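Local coordinates for HK97 Family Phage Portal Protein (Corynebacterium diphtheriae, PDB 3KDR) that probably assembles as a twelve-subunit ring that serves as the portal through which DNA enters and leaves the head of an HK97-type tailed phage, at residues L21-L26 / A231-T236; L27-A32 / R63-A68; R33-C38 / P288-D293; N227-F232 / M251-T256. All coordinates share one frame; numbering follows the deposited sequence.

Overall arrangement
Helix 18-33 supplies segments to contacts 1 and 2 and runs into that of contact 3; contact 4 packs beside it. Contact 1 sets its first half against the loop that follows helix 208-225, contact 2 packs its second half against helix 60-74, and contact 3 joins its outgoing end to the short helix 289-294. Contact 4 fixes the same loop on helix 247-270, sharing Ala231 and Phe232 with contact 1; their centres lie about 9 Å apart. Contacts 2 and 3, about 13 Å apart between centres, meet through Met64 and Leu36. All four contacts touch the second subunit, and contacts 3 and 4 also the third, so they lie at or near interfaces of the twelve-chain assembly.

Contact 1 (L21-L26 / A231-T236); sequences LRARNL and AFIDAT
Ile233 lays its CG2 methyl alongside the aliphatic part of Arg22, 3.6 Å from Arg22 CG, and the two side chains run past each other in opposite directions. With chi1 of Ile233 at 60°, CG2 is swung beside its own backbone N, which turns this methyl toward helix 18-33. Ala23 is small enough to let the same methyl settle over the helix backbone, with Ile233 CG2 4.0 Å from Ala23 N and 4.3 Å from Ala23 CB.

Phe232 takes part mainly through its backbone and the root of its side chain. Leu26 CD1 lies 3.8 Å from Phe232 O and 4.3 Å from Phe232 CB, while Leu26 also touches Leu254 of helix 247-270. Arginine suits position 22 because its methylenes serve the apolar patch while its end is polar. The bend of Arg22 at chi2 (66°) carries the guanidinium on along the helix, toward its C-terminal end, where Leu26 CG sits over one face, toward the rim. Phe232 O approaches the same group obliquely, 4.1 Å from Arg22 NE. The closer polar partner is Asn227 of the second subunit, which bonds Arg22 NH1. Ile233 O and Asp234 OD2 likewise bond the second subunit, at Arg224 and Ala230.

A loop is thus packed on helix 18-33 beside a subunit interface, consistent with a part in portal ring formation. Methyl and methylene groups join helix and loop within the chain, whereas polar groups reach the neighbouring subunit. Arg22 NH2 and Asp234 OD2, 5.1 Å apart, probably attract each other electrostatically without forming a salt bridge.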
loop_
_atom_site.group_PDB
_atom_site.type_symbol
_atom_site.label_atom_id
_atom_site.label_comp_id
_atom_site.label_asym_id
_atom_site.label_seq_id
_atom_site.Cartn_x
_atom_site.Cartn_y
_atom_site.Cartn_z
ATOM N N LEU C 21 -15.259 17.747 26.349
ATOM C CA LEU C 21 -16.656 18.072 26.368
ATOM C C LEU C 21 -17.425 16.925 25.709
ATOM O O LEU C 21 -18.537 16.595 26.080
ATOM C CB LEU C 21 -16.912 19.417 25.660
ATOM C CG LEU C 21 -18.380 19.815 25.429
ATOM C CD1 LEU C 21 -19.132 19.892 26.743
ATOM C CD2 LEU C 21 -18.468 21.135 24.635
ATOM N N ARG C 22 -16.817 16.318 24.717
ATOM C CA ARG C 22 -17.462 15.272 23.975
ATOM C C ARG C 22 -17.518 14.006 24.809
ATOM O O ARG C 22 -18.549 13.317 24.834
ATOM C CB ARG C 22 -16.702 15.056 22.660
ATOM C CG ARG C 22 -17.070 13.802 21.923
ATOM C CD ARG C 22 -18.472 13.889 21.461
ATOM N NE ARG C 22 -18.765 12.915 20.414
ATOM C CZ ARG C 22 -19.964 12.398 20.172
ATOM N NH1 ARG C 22 -21.010 12.726 20.916
ATOM N NH2 ARG C 22 -20.122 11.552 19.181
ATOM N N ALA C 23 -16.403 13.699 25.472
ATOM C CA ALA C 23 -16.332 12.544 26.400
ATOM C C ALA C 23 -17.327 12.767 27.542
ATOM O O ALA C 23 -18.075 11.856 27.956
ATOM C CB ALA C 23 -14.956 12.357 26.940
ATOM N N ARG C 24 -17.371 14.001 28.023
ATOM C CA ARG C 24 -18.398 14.313 28.993
ATOM C C ARG C 24 -19.824 14.108 28.506
ATOM O O ARG C 24 -20.638 13.556 29.218
ATOM C CB ARG C 24 -18.273 15.719 29.530
ATOM C CG ARG C 24 -19.286 15.934 30.596
ATOM C CD ARG C 24 -19.827 17.272 30.604
ATOM N NE ARG C 24 -21.090 17.469 29.882
ATOM C CZ ARG C 24 -22.229 17.841 30.442
ATOM N NH1 ARG C 24 -23.290 18.063 29.715
ATOM N NH2 ARG C 24 -22.319 17.962 31.732
ATOM N N ASN C 25 -20.150 14.590 27.327
ATOM C CA ASN C 25 -21.519 14.492 26.890
ATOM C C ASN C 25 -21.902 13.033 26.794
ATOM O O ASN C 25 -22.924 12.628 27.277
ATOM C CB ASN C 25 -21.710 15.136 25.539
ATOM C CG ASN C 25 -21.626 16.654 25.595
ATOM O OD1 ASN C 25 -21.575 17.322 24.534
ATOM N ND2 ASN C 25 -21.614 17.213 26.815
ATOM N N LEU C 26 -21.050 12.228 26.185
ATOM C CA LEU C 26 -21.352 10.813 26.056
ATOM C C LEU C 26 -21.565 10.189 27.408
ATOM O O LEU C 26 -22.472 9.427 27.570
ATOM C CB LEU C 26 -20.226 10.090 25.313
ATOM C CG LEU C 26 -20.098 10.357 23.811
ATOM C CD1 LEU C 26 -18.774 9.894 23.295
ATOM C CD2 LEU C 26 -21.235 9.677 23.055
ATOM N N ALA C 231 -12.065 5.963 19.618
ATOM C CA ALA C 231 -12.916 6.017 18.411
ATOM C C ALA C 231 -14.269 6.641 18.727
ATOM O O ALA C 231 -14.920 7.192 17.839
ATOM C CB ALA C 231 -13.131 4.634 17.810
ATOM N N PHE C 232 -14.685 6.541 19.982
ATOM C CA PHE C 232 -15.874 7.229 20.422
ATOM C C PHE C 232 -15.760 8.731 20.389
ATOM O O PHE C 232 -16.745 9.378 20.129
ATOM C CB PHE C 232 -16.321 6.749 21.801
ATOM C CG PHE C 232 -17.136 5.532 21.723
ATOM C CD1 PHE C 232 -16.598 4.348 21.188
ATOM C CD2 PHE C 232 -18.461 5.568 22.013
ATOM C CE1 PHE C 232 -17.373 3.196 21.033
ATOM C CE2 PHE C 232 -19.234 4.421 21.861
ATOM C CZ PHE C 232 -18.680 3.242 21.384
ATOM N N ILE C 233 -14.586 9.295 20.612
ATOM C CA ILE C 233 -14.416 10.734 20.385
ATOM C C ILE C 233 -13.676 11.048 19.080
ATOM O O ILE C 233 -13.163 12.134 18.898
ATOM C CB ILE C 233 -13.717 11.467 21.570
ATOM C CG1 ILE C 233 -12.323 10.902 21.841
ATOM C CG2 ILE C 233 -14.535 11.388 22.794
ATOM C CD1 ILE C 233 -11.543 11.760 22.741
ATOM N N ASP C 234 -13.598 10.076 18.194
ATOM C CA ASP C 234 -13.017 10.286 16.890
ATOM C C ASP C 234 -11.520 10.549 16.936
ATOM O O ASP C 234 -10.979 11.244 16.087
ATOM C CB ASP C 234 -13.757 11.418 16.181
ATOM C CG ASP C 234 -15.150 11.022 15.743
ATOM O OD1 ASP C 234 -15.262 9.974 15.091
ATOM O OD2 ASP C 234 -16.134 11.743 16.019
ATOM N N ALA C 235 -10.870 9.979 17.939
ATOM C CA ALA C 235 -9.424 9.994 18.043
ATOM C C ALA C 235 -8.970 8.777 17.278
ATOM O O ALA C 235 -9.684 7.779 17.250
ATOM C CB ALA C 235 -8.985 9.917 19.475
ATOM N N THR C 236 -7.809 8.825 16.643
ATOM C CA THR C 236 -7.460 7.724 15.783
ATOM C C THR C 236 -6.369 6.885 16.408
ATOM O O THR C 236 -5.455 7.403 17.044
ATOM C CB THR C 236 -7.098 8.214 14.397
ATOM O OG1 THR C 236 -5.699 8.356 14.290
ATOM C CG2 THR C 236 -7.707 9.560 14.143
#

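Contact 2 (L27-A32 / R63-A68); sequences LSTTVA and RMLATA
Ser28 OG is hydrogen-bonded to Asp69 OD1, one residue past segment 63-68, and rests 3.6 Å from Ala68 CB. A serine suits this buried place: it is small enough for close helix packing, yet its hydroxyl satisfies a carboxylate of the partner helix. The two helices run roughly antiparallel, at 143°, with the short segment axes 8.1 Å apart. Alanines make this closeness possible, for Ala32 CB sits 3.9 Å from Leu65 CB, with the CA atoms of these residues 4.9 Å apart. The end of Leu65 swings in toward helix 27-32, its CD1 lying 3.5 Å from Ser28 O and beside Thr29 CG2. On the flank, Val31 crosses Met64, a selenomethionine here, at about a right angle. Val31 CG1, trans to its backbone N (chi1 171°), meets Met64 CG at 3.6 Å, after which the flexible Met64 chain bends away toward its selenium.

The pair is built into the fold on several sides: Leu65 packs on Ile125 of the second subunit, Val31 and Met64 face helix 247-270 at Val259 and Ile266, and the end of Met64 meets Leu36 of strand 36-38.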
loop_
_atom_site.group_PDB
_atom_site.type_symbol
_atom_site.label_atom_id
_atom_site.label_comp_id
_atom_site.label_asym_id
_atom_site.label_seq_id
_atom_site.Cartn_x
_atom_site.Cartn_y
_atom_site.Cartn_z
ATOM N N LEU C 27 -20.725 10.480 28.378
ATOM C CA LEU C 27 -20.863 9.820 29.682
ATOM C C LEU C 27 -22.025 10.355 30.494
ATOM O O LEU C 27 -22.917 9.611 30.870
ATOM C CB LEU C 27 -19.609 10.009 30.527
ATOM C CG LEU C 27 -18.342 9.276 30.072
ATOM C CD1 LEU C 27 -17.178 9.816 30.832
ATOM C CD2 LEU C 27 -18.401 7.748 30.219
ATOM N N SER C 28 -22.013 11.640 30.788
ATOM C CA SER C 28 -23.019 12.205 31.661
ATOM C C SER C 28 -24.429 12.218 31.128
ATOM O O SER C 28 -25.345 12.165 31.897
ATOM C CB SER C 28 -22.657 13.623 31.995
ATOM O OG SER C 28 -21.470 13.632 32.762
ATOM N N THR C 29 -24.629 12.344 29.831
ATOM C CA THR C 29 -25.982 12.437 29.301
ATOM C C THR C 29 -26.592 11.063 29.226
ATOM O O THR C 29 -27.810 10.885 29.359
ATOM C CB THR C 29 -26.004 13.070 27.939
ATOM O OG1 THR C 29 -25.197 12.281 27.067
ATOM C CG2 THR C 29 -25.405 14.478 28.032
ATOM N N THR C 30 -25.753 10.068 29.040
ATOM C CA THR C 30 -26.284 8.723 29.017
ATOM C C THR C 30 -26.801 8.363 30.386
ATOM O O THR C 30 -27.881 7.879 30.519
ATOM C CB THR C 30 -25.199 7.787 28.573
ATOM O OG1 THR C 30 -24.720 8.270 27.314
ATOM C CG2 THR C 30 -25.705 6.387 28.414
ATOM N N VAL C 31 -26.001 8.638 31.403
ATOM C CA VAL C 31 -26.409 8.407 32.758
ATOM C C VAL C 31 -27.699 9.105 32.977
ATOM O O VAL C 31 -28.674 8.460 33.344
ATOM C CB VAL C 31 -25.399 8.930 33.787
ATOM C CG1 VAL C 31 -25.984 8.846 35.137
ATOM C CG2 VAL C 31 -24.114 8.123 33.707
ATOM N N ALA C 32 -27.722 10.411 32.719
ATOM C CA ALA C 32 -28.942 11.203 32.898
ATOM C C ALA C 32 -30.142 10.629 32.177
ATOM O O ALA C 32 -31.203 10.657 32.702
ATOM C CB ALA C 32 -28.751 12.616 32.489
ATOM N N ARG C 63 -30.772 16.693 37.528
ATOM C CA ARG C 63 -30.201 16.299 38.793
ATOM C C ARG C 63 -29.194 15.219 38.540
ATOM O O ARG C 63 -28.138 15.221 39.106
ATOM C CB ARG C 63 -31.309 15.840 39.737
ATOM C CG ARG C 63 -30.779 15.162 40.986
ATOM C CD ARG C 63 -31.845 14.488 41.844
ATOM N NE ARG C 63 -32.574 13.458 41.134
ATOM C CZ ARG C 63 -33.761 12.980 41.520
ATOM N NH1 ARG C 63 -34.347 13.422 42.621
ATOM N NH2 ARG C 63 -34.376 12.053 40.809
HETATM N N MSE C 64 -29.528 14.284 37.682
HETATM C CA MSE C 64 -28.627 13.205 37.467
HETATM C C MSE C 64 -27.461 13.690 36.660
HETATM O O MSE C 64 -26.350 13.267 36.854
HETATM C CB MSE C 64 -29.331 12.063 36.736
HETATM C CG MSE C 64 -28.564 10.716 36.795
HETATM SE SE MSE C 64 -27.977 10.254 38.581
HETATM C CE MSE C 64 -29.590 9.357 39.163
ATOM N N LEU C 65 -27.734 14.579 35.739
ATOM C CA LEU C 65 -26.720 15.043 34.858
ATOM C C LEU C 65 -25.637 15.759 35.661
ATOM O O LEU C 65 -24.427 15.531 35.470
ATOM C CB LEU C 65 -27.339 16.005 33.859
ATOM C CG LEU C 65 -26.399 16.642 32.849
ATOM C CD1 LEU C 65 -25.892 15.603 32.003
ATOM C CD2 LEU C 65 -27.091 17.668 32.036
ATOM N N ALA C 66 -26.074 16.645 36.556
ATOM C CA ALA C 66 -25.149 17.429 37.338
ATOM C C ALA C 66 -24.283 16.521 38.230
ATOM O O ALA C 66 -23.106 16.805 38.528
ATOM C CB ALA C 66 -25.918 18.395 38.180
ATOM N N THR C 67 -24.915 15.466 38.706
ATOM C CA THR C 67 -24.308 14.474 39.587
ATOM C C THR C 67 -23.256 13.660 38.886
ATOM O O THR C 67 -22.192 13.398 39.419
ATOM C CB THR C 67 -25.394 13.495 40.087
ATOM O OG1 THR C 67 -26.487 14.265 40.616
ATOM C CG2 THR C 67 -24.883 12.595 41.122
ATOM N N ALA C 68 -23.568 13.224 37.684
ATOM C CA ALA C 68 -22.608 12.498 36.898
ATOM C C ALA C 68 -21.416 13.396 36.702
ATOM O O ALA C 68 -20.305 12.992 36.825
ATOM C CB ALA C 68 -23.209 12.119 35.588
#

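Contact 3 (R33-C38 / P288-D293); sequences RTPLVC and PAALLD
Two side-chain torsions bring Thr34 and Leu291 together at about a right angle: chi1 of -54° in Thr34 places OG1 beside its own backbone N, and chi1 of -65° in Leu291 sends CG and its two methyls toward the turn at 33-35. The setting is the exit of helix 18-33 into strand 36-38, which pairs with strand 284-286 in a two-stranded antiparallel sheet; the short helix 289-294 follows the partner strand and folds back on the turn. Backbone bonds of Pro35 with Asp287 and of Val37 with Lys285 hold that pairing.

Thr34 is a good choice for such a junction because its two branches do different work. Its OG1 hydrogen-bonds Thr30 O in the last part of the preceding helix, and the same atom lies 3.4 Å from Leu291 CD1. Its methyl CG2 approaches Pro288, 3.6 Å from Pro288 N. Proline suits a place at or just before the start of a helix, where its missing N-H costs no helical hydrogen bond.

Arg33 packs its chain and guanidinium against Leu291. The chain bends, and Leu291 CD2 ends up over one face of the guanidinium, offset to the rim. The same methyl is also 3.9 Å from Arg33 CB, so one leucine branch serves both the root and the end of the arginine. Phe61 of helix 60-74 and Glu260 of the second subunit pack on Arg33 as well.

At the outer part of the contact, the CG and CD atoms of Pro35 meet Ala290, whose single methyl, CB, lies 3.6 Å from Pro35 CD and 3.7 Å from Pro35 CG.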
loop_
_atom_site.group_PDB
_atom_site.type_symbol
_atom_site.label_atom_id
_atom_site.label_comp_id
_atom_site.label_asym_id
_atom_site.label_seq_id
_atom_site.Cartn_x
_atom_site.Cartn_y
_atom_site.Cartn_z
ATOM N N ARG C 33 -29.983 10.053 31.011
ATOM C CA ARG C 33 -31.149 9.592 30.282
ATOM C C ARG C 33 -31.642 8.254 30.753
ATOM O O ARG C 33 -32.716 7.792 30.382
ATOM C CB ARG C 33 -30.833 9.480 28.814
ATOM C CG ARG C 33 -30.564 10.789 28.191
ATOM C CD ARG C 33 -30.279 10.630 26.739
ATOM N NE ARG C 33 -31.202 9.676 26.167
ATOM C CZ ARG C 33 -30.945 8.929 25.096
ATOM N NH1 ARG C 33 -29.783 9.053 24.425
ATOM N NH2 ARG C 33 -31.878 8.078 24.657
ATOM N N THR C 34 -30.863 7.607 31.571
ATOM C CA THR C 34 -31.171 6.244 31.855
ATOM C C THR C 34 -32.070 6.138 33.091
ATOM O O THR C 34 -31.742 6.636 34.152
ATOM C CB THR C 34 -29.900 5.496 32.081
ATOM O OG1 THR C 34 -29.050 5.715 30.949
ATOM C CG2 THR C 34 -30.189 4.021 32.267
ATOM N N PRO C 35 -33.212 5.499 32.944
ATOM C CA PRO C 35 -34.143 5.453 34.021
ATOM C C PRO C 35 -33.641 4.678 35.222
ATOM O O PRO C 35 -32.974 3.666 35.074
ATOM C CB PRO C 35 -35.346 4.721 33.401
ATOM C CG PRO C 35 -35.275 4.957 32.037
ATOM C CD PRO C 35 -33.811 4.962 31.716
ATOM N N LEU C 36 -34.016 5.159 36.397
ATOM C CA LEU C 36 -33.814 4.429 37.615
ATOM C C LEU C 36 -35.085 3.603 37.868
ATOM O O LEU C 36 -36.187 4.107 37.718
ATOM C CB LEU C 36 -33.566 5.398 38.761
ATOM C CG LEU C 36 -32.114 5.715 39.034
ATOM C CD1 LEU C 36 -32.037 6.720 40.112
ATOM C CD2 LEU C 36 -31.406 4.497 39.456
ATOM N N VAL C 37 -34.922 2.355 38.291
ATOM C CA VAL C 37 -35.973 1.401 38.182
ATOM C C VAL C 37 -35.984 0.399 39.339
ATOM O O VAL C 37 -34.937 0.047 39.910
ATOM C CB VAL C 37 -35.804 0.723 36.850
ATOM C CG1 VAL C 37 -35.685 -0.748 36.992
ATOM C CG2 VAL C 37 -36.909 1.197 35.907
ATOM N N CYS C 38 -37.181 -0.081 39.674
ATOM C CA CYS C 38 -37.341 -0.917 40.856
ATOM C C CYS C 38 -38.413 -1.994 40.719
ATOM O O CYS C 38 -39.499 -1.761 40.210
ATOM C CB CYS C 38 -37.713 0.011 42.001
ATOM S SG CYS C 38 -37.466 -0.664 43.608
ATOM N N PRO C 288 -30.436 0.490 31.475
ATOM C CA PRO C 288 -29.829 0.775 30.171
ATOM C C PRO C 288 -30.591 0.167 29.011
ATOM O O PRO C 288 -30.432 0.619 27.901
ATOM C CB PRO C 288 -28.487 0.061 30.262
ATOM C CG PRO C 288 -28.211 -0.040 31.665
ATOM C CD PRO C 288 -29.483 -0.162 32.389
ATOM N N ALA C 289 -31.378 -0.879 29.261
ATOM C CA ALA C 289 -32.163 -1.518 28.232
ATOM C C ALA C 289 -33.106 -0.485 27.669
ATOM O O ALA C 289 -33.392 -0.511 26.483
ATOM C CB ALA C 289 -32.941 -2.682 28.808
ATOM N N ALA C 290 -33.584 0.413 28.540
ATOM C CA ALA C 290 -34.468 1.520 28.162
ATOM C C ALA C 290 -33.867 2.391 27.092
ATOM O O ALA C 290 -34.618 2.909 26.227
ATOM C CB ALA C 290 -34.792 2.400 29.367
ATOM N N LEU C 291 -32.551 2.591 27.159
ATOM C CA LEU C 291 -31.888 3.382 26.159
ATOM C C LEU C 291 -31.969 2.695 24.815
ATOM O O LEU C 291 -32.157 3.356 23.792
ATOM C CB LEU C 291 -30.416 3.566 26.471
ATOM C CG LEU C 291 -30.064 4.359 27.710
ATOM C CD1 LEU C 291 -28.622 4.034 28.025
ATOM C CD2 LEU C 291 -30.349 5.828 27.503
ATOM N N LEU C 292 -31.796 1.380 24.810
ATOM C CA LEU C 292 -31.870 0.624 23.564
ATOM C C LEU C 292 -33.265 0.578 22.917
ATOM O O LEU C 292 -33.407 0.607 21.695
ATOM C CB LEU C 292 -31.373 -0.795 23.808
ATOM C CG LEU C 292 -29.929 -1.087 23.416
ATOM C CD1 LEU C 292 -29.085 0.098 23.674
ATOM C CD2 LEU C 292 -29.435 -2.240 24.183
ATOM N N ASP C 293 -34.288 0.485 23.750
ATOM C CA ASP C 293 -35.679 0.487 23.289
ATOM C C ASP C 293 -36.068 1.782 22.621
ATOM O O ASP C 293 -36.861 1.764 21.688
ATOM C CB ASP C 293 -36.628 0.245 24.457
ATOM C CG ASP C 293 -36.465 -1.167 25.070
ATOM O OD1 ASP C 293 -35.602 -1.958 24.574
ATOM O OD2 ASP C 293 -37.198 -1.490 26.055
#

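Contact 4 (N227-F232 / M251-T256); sequences NVPAAF and MIELVT
Phe232 and Leu254 meet by apolar packing, the ring of Phe232 lying obliquely against the leucine. Phe232 CE2 is 3.9 Å from Leu254 CB, and Phe232 CD2 is 4.1 Å from Leu254 CD1. Val228 adds a looser touch to the same leucine methyl, its CG1 4.4 Å from Leu254 CD1. Leucine is apt here, since its branched end can meet the loop while its other methyl reaches helix 18-33 at Thr30.

Glu253 joins by its hydrocarbon part. Its CG, trans to the backbone N (chi1 172°), lies 3.7 Å from Phe232 CZ. A bend at chi2 (67°) then turns the carboxylate toward Pro229, whose CG is 4.2 Å from Glu253 OE2. The Phe232 ring and the Glu253 carboxylate are turned 50° against each other.

The charged interactions go outside the two segments. Glu253 OE2 forms a salt bridge with Arg250 of the third subunit, while the Phe232 ring has a cation-pi partner in Arg250 of its own chain.

Within helix 247-270, Ile252 O accepts from both Thr256 N and Thr256 OG1, the hydroxyl donating from above the carbonyl plane.

Asn227, with positive phi, is the C-prime residue of the Schellman motif that terminates helix 208-225. Segment 227-232 leads from this helix, probably the stem helix, toward helix 247-270, in the position where portal proteins carry their tunnel loop; this assignment is inferred from the family.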
loop_
_atom_site.group_PDB
_atom_site.type_symbol
_atom_site.label_atom_id
_atom_site.label_comp_id
_atom_site.label_asym_id
_atom_site.label_seq_id
_atom_site.Cartn_x
_atom_site.Cartn_y
_atom_site.Cartn_z
ATOM N N ASN C 227 -12.351 7.299 30.458
ATOM C CA ASN C 227 -12.898 5.972 30.406
ATOM C C ASN C 227 -13.815 5.817 29.216
ATOM O O ASN C 227 -14.862 5.190 29.335
ATOM C CB ASN C 227 -13.673 5.678 31.687
ATOM C CG ASN C 227 -13.512 4.279 32.139
ATOM O OD1 ASN C 227 -12.427 3.723 32.019
ATOM N ND2 ASN C 227 -14.566 3.706 32.734
ATOM N N VAL C 228 -13.424 6.366 28.070
ATOM C CA VAL C 228 -14.182 6.195 26.860
ATOM C C VAL C 228 -13.205 5.737 25.819
ATOM O O VAL C 228 -12.048 6.013 25.939
ATOM C CB VAL C 228 -14.855 7.501 26.445
ATOM C CG1 VAL C 228 -15.490 7.320 25.115
ATOM C CG2 VAL C 228 -15.954 7.864 27.416
ATOM N N PRO C 229 -13.646 4.979 24.815
ATOM C CA PRO C 229 -12.706 4.609 23.784
ATOM C C PRO C 229 -12.463 5.745 22.880
ATOM O O PRO C 229 -13.366 6.488 22.614
ATOM C CB PRO C 229 -13.456 3.526 23.027
ATOM C CG PRO C 229 -14.282 2.932 23.988
ATOM C CD PRO C 229 -14.817 4.100 24.758
ATOM N N ALA C 230 -11.259 5.850 22.369
ATOM C CA ALA C 230 -10.882 6.966 21.524
ATOM C C ALA C 230 -11.711 7.079 20.228
ATOM O O ALA C 230 -12.047 8.165 19.792
ATOM C CB ALA C 230 -9.456 6.870 21.213
ATOM N N ALA C 231 -12.065 5.963 19.618
ATOM C CA ALA C 231 -12.916 6.017 18.411
ATOM C C ALA C 231 -14.269 6.641 18.727
ATOM O O ALA C 231 -14.920 7.192 17.839
ATOM C CB ALA C 231 -13.131 4.634 17.810
ATOM N N PHE C 232 -14.685 6.541 19.982
ATOM C CA PHE C 232 -15.874 7.229 20.422
ATOM C C PHE C 232 -15.760 8.731 20.389
ATOM O O PHE C 232 -16.745 9.378 20.129
ATOM C CB PHE C 232 -16.321 6.749 21.801
ATOM C CG PHE C 232 -17.136 5.532 21.723
ATOM C CD1 PHE C 232 -16.598 4.348 21.188
ATOM C CD2 PHE C 232 -18.461 5.568 22.013
ATOM C CE1 PHE C 232 -17.373 3.196 21.033
ATOM C CE2 PHE C 232 -19.234 4.421 21.861
ATOM C CZ PHE C 232 -18.680 3.242 21.384
HETATM N N MSE C 251 -23.904 1.826 21.617
HETATM C CA MSE C 251 -24.461 2.140 22.914
HETATM C C MSE C 251 -24.089 1.055 23.956
HETATM O O MSE C 251 -23.753 1.391 25.095
HETATM C CB MSE C 251 -25.980 2.385 22.816
HETATM C CG MSE C 251 -26.668 2.913 24.059
HETATM SE SE MSE C 251 -25.857 4.460 24.826
HETATM C CE MSE C 251 -26.844 5.816 23.898
ATOM N N ILE C 252 -24.106 -0.217 23.581
ATOM C CA ILE C 252 -23.782 -1.242 24.544
ATOM C C ILE C 252 -22.331 -1.098 24.997
ATOM O O ILE C 252 -21.987 -1.191 26.187
ATOM C CB ILE C 252 -24.043 -2.635 23.978
ATOM C CG1 ILE C 252 -25.550 -2.898 23.924
ATOM C CG2 ILE C 252 -23.402 -3.675 24.810
ATOM C CD1 ILE C 252 -26.006 -3.783 22.768
ATOM N N GLU C 253 -21.470 -0.855 24.044
ATOM C CA GLU C 253 -20.084 -0.685 24.324
ATOM C C GLU C 253 -19.876 0.479 25.261
ATOM O O GLU C 253 -19.078 0.424 26.199
ATOM C CB GLU C 253 -19.432 -0.366 23.012
ATOM C CG GLU C 253 -18.037 0.012 23.109
ATOM C CD GLU C 253 -17.163 -1.152 23.569
ATOM O OE1 GLU C 253 -17.445 -2.328 23.129
ATOM O OE2 GLU C 253 -16.171 -0.856 24.337
ATOM N N LEU C 254 -20.556 1.582 24.984
ATOM C CA LEU C 254 -20.346 2.781 25.785
ATOM C C LEU C 254 -20.805 2.516 27.215
ATOM O O LEU C 254 -20.124 2.775 28.183
ATOM C CB LEU C 254 -21.123 3.933 25.188
ATOM C CG LEU C 254 -20.942 5.259 25.908
ATOM C CD1 LEU C 254 -19.545 5.687 25.915
ATOM C CD2 LEU C 254 -21.773 6.283 25.236
ATOM N N VAL C 255 -22.001 1.985 27.321
ATOM C CA VAL C 255 -22.551 1.607 28.601
ATOM C C VAL C 255 -21.680 0.594 29.301
ATOM O O VAL C 255 -21.378 0.772 30.488
ATOM C CB VAL C 255 -23.939 0.975 28.426
ATOM C CG1 VAL C 255 -24.429 0.431 29.705
ATOM C CG2 VAL C 255 -24.936 2.014 27.847
ATOM N N THR C 256 -21.283 -0.475 28.601
ATOM C CA THR C 256 -20.586 -1.549 29.299
ATOM C C THR C 256 -19.290 -1.094 29.938
ATOM O O THR C 256 -19.066 -1.344 31.094
ATOM C CB THR C 256 -20.298 -2.697 28.407
ATOM O OG1 THR C 256 -21.525 -3.135 27.840
ATOM C CG2 THR C 256 -19.644 -3.817 29.192
#